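PDB 5BR9: uncharacterized protein from Pseudomonas aeruginosa, which probably takes part, as the TsaB member of the KAE1/TsaD family, in forming the threonylcarbamoyladenosine modification at position 37 of tRNA. Local coordinates for residues 108-113 with 190-195; 118-123 with 169-174; 20-25 with 48-53. One frame throughout, in Å; residues are numbered along the deposited sequence. Where two conformers were deposited one is given.

Contact 1: 108-113 with 190-195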
loop_
_atom_site.group_PDB
_atom_site.type_symbol
_atom_site.label_atom_id
_atom_site.label_comp_id
_atom_site.label_asym_id
_atom_site.label_seq_id
_atom_site.Cartn_x
_atom_site.Cartn_y
_atom_site.Cartn_z
ATOM N N ALA A 108 -18.838 6.707 -13.801
ATOM C CA ALA A 108 -20.236 6.931 -14.120
ATOM C C ALA A 108 -20.656 8.291 -13.581
ATOM O O ALA A 108 -21.264 9.080 -14.294
ATOM C CB ALA A 108 -21.093 5.829 -13.538
ATOM N N GLN A 109 -20.288 8.568 -12.330
ATOM C CA GLN A 109 -20.637 9.828 -11.700
ATOM C C GLN A 109 -19.971 10.968 -12.466
ATOM O O GLN A 109 -20.584 12.026 -12.676
ATOM C CB GLN A 109 -20.212 9.864 -10.232
ATOM C CG GLN A 109 -20.855 11.015 -9.458
ATOM C CD GLN A 109 -22.327 10.756 -9.208
ATOM O OE1 GLN A 109 -22.746 9.609 -9.099
ATOM N NE2 GLN A 109 -23.119 11.815 -9.130
ATOM N N ARG A 110 -18.728 10.758 -12.900
ATOM C CA ARG A 110 -18.051 11.794 -13.687
ATOM C C ARG A 110 -18.726 12.041 -15.031
ATOM O O ARG A 110 -18.910 13.192 -15.442
ATOM C CB ARG A 110 -16.588 11.440 -13.926
ATOM C CG ARG A 110 -15.871 12.486 -14.772
ATOM C CD ARG A 110 -14.377 12.332 -14.724
ATOM N NE ARG A 110 -13.714 13.443 -15.403
ATOM C CZ ARG A 110 -12.402 13.536 -15.582
ATOM N NH1 ARG A 110 -11.596 12.583 -15.128
ATOM N NH2 ARG A 110 -11.896 14.583 -16.210
ATOM N N ALA A 111 -19.114 10.963 -15.708
ATOM C CA ALA A 111 -19.766 11.109 -17.005
ATOM C C ALA A 111 -21.118 11.815 -16.828
ATOM O O ALA A 111 -21.549 12.595 -17.677
ATOM C CB ALA A 111 -19.925 9.763 -17.684
ATOM N N TYR A 112 -21.783 11.525 -15.718
ATOM C CA TYR A 112 -23.024 12.202 -15.406
ATOM C C TYR A 112 -22.781 13.702 -15.224
ATOM O O TYR A 112 -23.461 14.523 -15.834
ATOM C CB TYR A 112 -23.666 11.615 -14.152
ATOM C CG TYR A 112 -24.759 12.512 -13.623
ATOM C CD1 TYR A 112 -25.928 12.722 -14.359
ATOM C CD2 TYR A 112 -24.611 13.189 -12.408
ATOM C CE1 TYR A 112 -26.928 13.569 -13.893
ATOM C CE2 TYR A 112 -25.620 14.048 -11.932
ATOM C CZ TYR A 112 -26.772 14.221 -12.682
ATOM O OH TYR A 112 -27.774 15.050 -12.230
ATOM N N ARG A 113 -21.792 14.056 -14.405
ATOM C CA ARG A 113 -21.500 15.459 -14.140
ATOM C C ARG A 113 -21.077 16.213 -15.402
ATOM O O ARG A 113 -21.478 17.359 -15.615
ATOM C CB ARG A 113 -20.411 15.594 -13.069
ATOM C CG ARG A 113 -19.989 17.030 -12.788
ATOM C CD ARG A 113 -18.977 17.100 -11.654
ATOM N NE ARG A 113 -17.790 16.268 -11.886
ATOM C CZ ARG A 113 -16.758 16.637 -12.638
ATOM N NH1 ARG A 113 -16.769 17.817 -13.246
ATOM N NH2 ARG A 113 -15.715 15.830 -12.780
ATOM N N ALA A 190 -13.544 6.942 -24.498
ATOM C CA ALA A 190 -12.666 5.861 -24.095
ATOM C C ALA A 190 -11.424 6.368 -23.324
ATOM O O ALA A 190 -10.597 5.583 -22.874
ATOM C CB ALA A 190 -12.246 5.067 -25.320
ATOM N N SER A 191 -11.286 7.675 -23.165
ATOM C CA SER A 191 -10.127 8.180 -22.431
ATOM C C SER A 191 -10.495 8.749 -21.048
ATOM O O SER A 191 -9.626 9.203 -20.300
ATOM C CB SER A 191 -9.390 9.226 -23.259
ATOM O OG SER A 191 -10.071 10.458 -23.185
ATOM N N LEU A 192 -11.774 8.714 -20.702
ATOM C CA LEU A 192 -12.210 9.218 -19.391
ATOM C C LEU A 192 -11.695 8.384 -18.219
ATOM O O LEU A 192 -11.785 7.146 -18.219
ATOM C CB LEU A 192 -13.738 9.287 -19.316
ATOM C CG LEU A 192 -14.248 10.200 -18.200
ATOM C CD1 LEU A 192 -13.999 11.693 -18.547
ATOM C CD2 LEU A 192 -15.716 9.908 -17.904
ATOM N N LEU A 193 -11.190 9.085 -17.210
ATOM C CA LEU A 193 -10.571 8.490 -16.037
ATOM C C LEU A 193 -11.343 8.901 -14.766
ATOM O O LEU A 193 -12.127 9.838 -14.805
ATOM C CB LEU A 193 -9.097 8.927 -15.949
ATOM C CG LEU A 193 -8.175 8.524 -17.111
ATOM C CD1 LEU A 193 -6.741 8.999 -16.873
ATOM C CD2 LEU A 193 -8.201 6.996 -17.324
ATOM N N PRO A 194 -11.161 8.161 -13.656
ATOM C CA PRO A 194 -11.746 8.534 -12.366
ATOM C C PRO A 194 -11.250 9.892 -11.880
ATOM O O PRO A 194 -10.138 10.264 -12.181
ATOM C CB PRO A 194 -11.268 7.422 -11.429
ATOM C CG PRO A 194 -11.046 6.270 -12.311
ATOM C CD PRO A 194 -10.508 6.839 -13.589
ATOM N N HIS A 195 -12.078 10.613 -11.140
ATOM C CA HIS A 195 -11.731 11.934 -10.632
ATOM C C HIS A 195 -12.206 12.011 -9.167
ATOM O O HIS A 195 -13.354 11.670 -8.856
ATOM C CB HIS A 195 -12.385 12.995 -11.508
ATOM C CG HIS A 195 -11.843 14.373 -11.334
ATOM N ND1 HIS A 195 -11.850 15.032 -10.123
ATOM C CD2 HIS A 195 -11.342 15.249 -12.235
ATOM C CE1 HIS A 195 -11.329 16.236 -10.277
ATOM N NE2 HIS A 195 -11.024 16.397 -11.552
#
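With chi1 at 179° and the carbons beyond it extended as far as NE, Arg-110 stretches from helix 103-115 to the loop that precedes helix 196-208. Its guanidinium enters between Leu-192 and His-195, whose CG atoms are likewise roughly anti to their backbone N, which brings Leu-192 CD1 and His-195 CD2 onto its two faces. Leu-192 CD1 lies over one face, toward the rim, 3.6 Å from Arg-110 NE. The opposite face is met near its centre by His-195 CD2, 3.9 Å from Arg-110 CZ. The two planes stand 86° apart, and the imidazole edge, through CD2, meets the guanidinium face. Arg-110 NH1 donates to Leu-193 O over 2.8 Å; the bond is bent, and the donor sits well above the carbonyl plane. The other branch of Leu-192 completes the apolar side, with CD2 4.2 Å from Ala-111 CB. Arg-113 places NH2 over a face of His-195, 4.4 Å from CG, while its NE forms a salt bridge with Asp-198. Arg-110 NE is likewise paired with Glu-114. His-195 is the N-cap of the following helix, its ND1 capping Glu-197 N, and its ring stacks with Tyr-36. An ND1 that accepts this bond, beside two arginines, is consistent with a neutral imidazole, and the arginine charges are probably balanced by the acidic partners.

Contact 2: 118-123 with 169-174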
loop_
_atom_site.group_PDB
_atom_site.type_symbol
_atom_site.label_atom_id
_atom_site.label_comp_id
_atom_site.label_asym_id
_atom_site.label_seq_id
_atom_site.Cartn_x
_atom_site.Cartn_y
_atom_site.Cartn_z
ATOM N N GLU A 118 -27.424 10.035 -17.847
ATOM C CA GLU A 118 -28.048 9.473 -16.662
ATOM C C GLU A 118 -27.973 7.961 -16.655
ATOM O O GLU A 118 -28.248 7.319 -15.643
ATOM C CB GLU A 118 -29.489 9.955 -16.577
ATOM C CG GLU A 118 -29.517 11.445 -16.346
ATOM C CD GLU A 118 -30.862 11.975 -15.969
ATOM O OE1 GLU A 118 -31.824 11.180 -15.908
ATOM O OE2 GLU A 118 -30.943 13.199 -15.719
ATOM N N ARG A 119 -27.568 7.406 -17.794
ATOM C CA ARG A 119 -27.277 5.987 -17.896
ATOM C C ARG A 119 -25.894 5.817 -18.507
ATOM O O ARG A 119 -25.633 6.266 -19.625
ATOM C CB ARG A 119 -28.351 5.268 -18.718
ATOM C CG ARG A 119 -29.745 5.499 -18.132
ATOM C CD ARG A 119 -30.740 4.404 -18.443
ATOM N NE ARG A 119 -31.378 4.582 -19.736
ATOM C CZ ARG A 119 -32.518 3.997 -20.094
ATOM N NH1 ARG A 119 -33.028 4.218 -21.301
ATOM N NH2 ARG A 119 -33.159 3.205 -19.240
ATOM N N VAL A 120 -25.004 5.175 -17.758
ATOM C CA VAL A 120 -23.616 5.027 -18.190
ATOM C C VAL A 120 -23.162 3.586 -18.062
ATOM O O VAL A 120 -23.327 2.951 -17.020
ATOM C CB VAL A 120 -22.663 5.943 -17.397
ATOM C CG1 VAL A 120 -21.215 5.631 -17.779
ATOM C CG2 VAL A 120 -22.970 7.414 -17.668
ATOM N N ALA A 121 -22.629 3.056 -19.148
ATOM C CA ALA A 121 -21.933 1.783 -19.092
ATOM C C ALA A 121 -20.440 2.096 -18.904
ATOM O O ALA A 121 -19.793 2.628 -19.795
ATOM C CB ALA A 121 -22.194 0.954 -20.367
ATOM N N ALA A 122 -19.920 1.824 -17.715
ATOM C CA ALA A 122 -18.518 2.066 -17.422
ATOM C C ALA A 122 -17.692 0.827 -17.752
ATOM O O ALA A 122 -18.062 -0.286 -17.400
ATOM C CB ALA A 122 -18.347 2.468 -15.974
ATOM N N ALA A 123 -16.589 1.027 -18.457
ATOM C CA ALA A 123 -15.699 -0.066 -18.807
ATOM C C ALA A 123 -14.262 0.374 -18.636
ATOM O O ALA A 123 -13.851 1.381 -19.205
ATOM C CB ALA A 123 -15.942 -0.548 -20.262
ATOM N N PHE A 169 -24.487 6.125 -22.263
ATOM C CA PHE A 169 -23.169 6.633 -22.630
ATOM C C PHE A 169 -22.100 5.631 -22.206
ATOM O O PHE A 169 -22.204 5.016 -21.143
ATOM C CB PHE A 169 -22.969 8.012 -21.959
ATOM C CG PHE A 169 -21.638 8.694 -22.246
ATOM C CD1 PHE A 169 -21.481 9.503 -23.362
ATOM C CD2 PHE A 169 -20.576 8.587 -21.351
ATOM C CE1 PHE A 169 -20.277 10.154 -23.614
ATOM C CE2 PHE A 169 -19.372 9.245 -21.586
ATOM C CZ PHE A 169 -19.217 10.029 -22.725
ATOM N N GLY A 170 -21.062 5.490 -23.017
ATOM C CA GLY A 170 -19.948 4.616 -22.671
ATOM C C GLY A 170 -18.757 5.406 -22.132
ATOM O O GLY A 170 -18.236 6.338 -22.765
ATOM N N ALA A 171 -18.326 5.037 -20.937
ATOM C CA ALA A 171 -17.233 5.734 -20.283
ATOM C C ALA A 171 -16.122 4.780 -19.889
ATOM O O ALA A 171 -16.379 3.720 -19.327
ATOM C CB ALA A 171 -17.730 6.463 -19.058
ATOM N N GLY A 172 -14.887 5.179 -20.176
ATOM C CA GLY A 172 -13.715 4.473 -19.685
ATOM C C GLY A 172 -12.857 3.797 -20.737
ATOM O O GLY A 172 -13.307 3.545 -21.871
ATOM N N THR A 173 -11.627 3.474 -20.340
ATOM C CA THR A 173 -10.629 2.928 -21.261
ATOM C C THR A 173 -11.010 1.559 -21.816
ATOM O O THR A 173 -10.442 1.110 -22.815
ATOM C CB THR A 173 -9.262 2.781 -20.576
ATOM O OG1 THR A 173 -9.389 1.876 -19.469
ATOM C CG2 THR A 173 -8.743 4.147 -20.068
ATOM N N GLY A 174 -11.955 0.891 -21.158
ATOM C CA GLY A 174 -12.473 -0.383 -21.639
ATOM C C GLY A 174 -13.150 -0.256 -22.998
ATOM O O GLY A 174 -13.289 -1.230 -23.735
#
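Arg-119 and Phe-169 begin the pairing of two parallel strands, 119-125 and 168-171, which are neighbours in the five-stranded mixed sheet of the C-terminal half of this actin-like (ASKHA) fold. The carbonyl O of Arg-119 receives Phe-169 N at 2.9 Å, while the side chain of Arg-119 runs away from the contact to a salt bridge with Asp-167. Val-120 is in register with Phe-169, and its side chain lies on the sheet face that also carries Phe-169 and Ala-171. Its chi1 of 174° sets CG1 beside the carbonyl carbon, where it packs 3.8 Å from Ala-171 CB; CG2 is turned to the CB of Phe-169. Ala-111 of helix 103-115 covers this face against both Val-120 and Phe-169. Ala-121 points to the other side of the sheet, and its backbone bonds both ways: N donates to Phe-169 O over 2.8 Å, and O accepts Ala-171 N in the straightest bond of the set, 171° at the hydrogen. The same carbonyl O also accepts Trp-175 NE1. Ala-122 pairs with Ala-171 on the helix-covered face, where it meets Leu-104, and its CA approaches Ala-171 O at 3.3 Å. At Ala-123 the ladder gives way to a turn. Ala-123 N still donates to Ala-171 O at 2.8 Å, but strand 168-171 has ended, and Gly-172 takes a positive phi of 114° that leads the chain into a 3-10 turn. The chain from Gly-172 to Gly-174 curls round the carbonyl of Ala-123: the CA of Gly-172 comes within 3.1 Å of Ala-123 O, and Gly-174 N donates to this oxygen over 2.8 Å from well above the carbonyl plane.

Contact 3: 20-25 with 48-53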
loop_
_atom_site.group_PDB
_atom_site.type_symbol
_atom_site.label_atom_id
_atom_site.label_comp_id
_atom_site.label_asym_id
_atom_site.label_seq_id
_atom_site.Cartn_x
_atom_site.Cartn_y
_atom_site.Cartn_z
ATOM N N GLU A 20 -3.180 6.508 -14.062
ATOM C CA GLU A 20 -2.030 7.398 -14.208
ATOM C C GLU A 20 -2.357 8.784 -13.623
ATOM O O GLU A 20 -1.465 9.603 -13.388
ATOM C CB GLU A 20 -1.622 7.514 -15.681
ATOM C CG GLU A 20 -2.635 8.259 -16.548
ATOM C CD GLU A 20 -2.218 8.357 -18.012
ATOM O OE1 GLU A 20 -3.106 8.600 -18.862
ATOM O OE2 GLU A 20 -1.012 8.190 -18.314
ATOM N N ALA A 21 -3.646 9.030 -13.398
ATOM C CA ALA A 21 -4.115 10.244 -12.741
ATOM C C ALA A 21 -4.076 10.076 -11.225
ATOM O O ALA A 21 -4.395 9.005 -10.691
ATOM C CB ALA A 21 -5.533 10.601 -13.194
ATOM N N CYS A 22 -3.653 11.132 -10.543
ATOM C CA CYS A 22 -3.675 11.180 -9.099
ATOM C C CYS A 22 -4.553 12.358 -8.676
ATOM O O CYS A 22 -4.349 13.490 -9.123
ATOM C CB CYS A 22 -2.259 11.312 -8.537
ATOM S SG CYS A 22 -2.193 11.190 -6.739
ATOM N N SER A 23 -5.560 12.118 -7.853
ATOM C CA SER A 23 -6.428 13.231 -7.510
ATOM C C SER A 23 -6.953 13.135 -6.086
ATOM O O SER A 23 -7.042 12.041 -5.502
ATOM C CB SER A 23 -7.586 13.335 -8.508
ATOM O OG SER A 23 -8.438 12.220 -8.429
ATOM N N VAL A 24 -7.241 14.306 -5.520
ATOM C CA VAL A 24 -7.692 14.414 -4.146
ATOM C C VAL A 24 -8.832 15.421 -4.099
ATOM O O VAL A 24 -8.881 16.366 -4.879
ATOM C CB VAL A 24 -6.528 14.821 -3.205
ATOM C CG1 VAL A 24 -5.390 13.782 -3.260
ATOM C CG2 VAL A 24 -5.997 16.206 -3.574
ATOM N N ALA A 25 -9.755 15.236 -3.178
ATOM C CA ALA A 25 -10.875 16.154 -3.100
ATOM C C ALA A 25 -11.299 16.263 -1.654
ATOM O O ALA A 25 -11.023 15.374 -0.839
ATOM C CB ALA A 25 -12.031 15.696 -3.997
ATOM N N LEU A 48 0.524 12.126 -0.825
ATOM C CA LEU A 48 0.448 12.843 0.446
ATOM C C LEU A 48 0.753 14.344 0.321
ATOM O O LEU A 48 0.150 15.143 1.022
ATOM C CB LEU A 48 1.364 12.197 1.477
ATOM C CG LEU A 48 0.827 10.825 1.910
ATOM C CD1 LEU A 48 1.737 10.201 2.971
ATOM C CD2 LEU A 48 -0.632 10.887 2.380
ATOM N N PRO A 49 1.710 14.738 -0.530
ATOM C CA PRO A 49 1.805 16.197 -0.676
ATOM C C PRO A 49 0.556 16.826 -1.320
ATOM O O PRO A 49 0.211 17.967 -0.992
ATOM C CB PRO A 49 3.045 16.389 -1.566
ATOM C CG PRO A 49 3.866 15.149 -1.345
ATOM C CD PRO A 49 2.873 14.039 -1.112
ATOM N N MET A 50 -0.112 16.115 -2.222
ATOM C CA MET A 50 -1.345 16.658 -2.789
ATOM C C MET A 50 -2.386 16.859 -1.689
ATOM O O MET A 50 -3.119 17.849 -1.692
ATOM C CB MET A 50 -1.896 15.762 -3.889
ATOM C CG MET A 50 -1.191 15.938 -5.226
ATOM S SD MET A 50 -1.951 14.976 -6.555
ATOM C CE MET A 50 -3.620 15.568 -6.433
ATOM N N VAL A 51 -2.424 15.925 -0.741
ATOM C CA VAL A 51 -3.353 15.997 0.378
ATOM C C VAL A 51 -3.024 17.167 1.290
ATOM O O VAL A 51 -3.922 17.939 1.670
ATOM C CB VAL A 51 -3.369 14.680 1.164
ATOM C CG1 VAL A 51 -4.159 14.843 2.471
ATOM C CG2 VAL A 51 -3.993 13.569 0.300
ATOM N N ARG A 52 -1.741 17.310 1.633
ATOM C CA ARG A 52 -1.312 18.403 2.496
ATOM C C ARG A 52 -1.717 19.732 1.854
ATOM O O ARG A 52 -2.307 20.591 2.510
ATOM C CB ARG A 52 0.204 18.324 2.747
ATOM C CG ARG A 52 0.852 19.491 3.507
ATOM C CD ARG A 52 0.087 19.916 4.766
ATOM N NE ARG A 52 -0.271 18.814 5.657
ATOM C CZ ARG A 52 -1.214 18.906 6.586
ATOM N NH1 ARG A 52 -1.873 20.044 6.719
ATOM N NH2 ARG A 52 -1.505 17.873 7.366
ATOM N N ASP A 53 -1.418 19.879 0.565
ATOM C CA ASP A 53 -1.714 21.120 -0.159
ATOM C C ASP A 53 -3.208 21.430 -0.196
ATOM O O ASP A 53 -3.612 22.588 -0.057
ATOM C CB ASP A 53 -1.178 21.056 -1.594
ATOM C CG ASP A 53 0.341 21.162 -1.669
ATOM O OD1 ASP A 53 0.995 21.437 -0.634
ATOM O OD2 ASP A 53 0.881 20.952 -2.776
#
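The carbonyl O of Cys-22 has both CE and SD of Met-50 resting against it without bonding it, CE at 3.5 Å, and no hydrogen bond joins the two segments. The backbone of Cys-22 is instead bonded to Glu-37 of the adjoining strand. Met-50 carries most of the helix side. Its chain leaves the helix extended through chi2 and bends at chi3 (55°), which folds the methyl back over the strand. CE consequently rests 3.8 Å from the CA of Ser-23 and equally far from Val-24 CG2, and the sulfur lies 3.8 Å from Cys-22 SG. Further along the strand, both branches of Val-24 touch Met-50, and CG1 also meets Val-51 CG2 at 3.8 Å. Leu-47 and Leu-54 extend this apolar surface on the helix, while the opposite side of the strand sends Ser-23 OG to Ala-196 N. Val-51 also touches Phe-92 of the second subunit, so the helix is shared between the sheet and the dimer interface. The segments run 29° apart. A helix following a three-stranded antiparallel meander and packing on one face of its sheet is characteristic of the ribonuclease H-like fold in ASKHA proteins.

Overall arrangement
From the N terminus, contact 3 closes first, as helix 43-58 returns onto strand 21-28 in the N-terminal sheet. Contact 1 opens much later, on helix 103-115, and contact 2 opens directly afterwards on strand 119-125. Contact 2 closes at 169-174, before contact 1 closes at 190-195, so it lies wholly within the longer loop; contact 3 precedes both in series. Ala-111 joins contacts 1 and 2 by packing on Val-120 and Phe-169. The 190-195 loop then reaches back to the first half, where His-195 meets Ser-23 and Leu-193 meets Ala-21. Contact 1 thus bridges the two sheets, whereas contacts 2 and 3, with centres about 25 Å apart, do not touch.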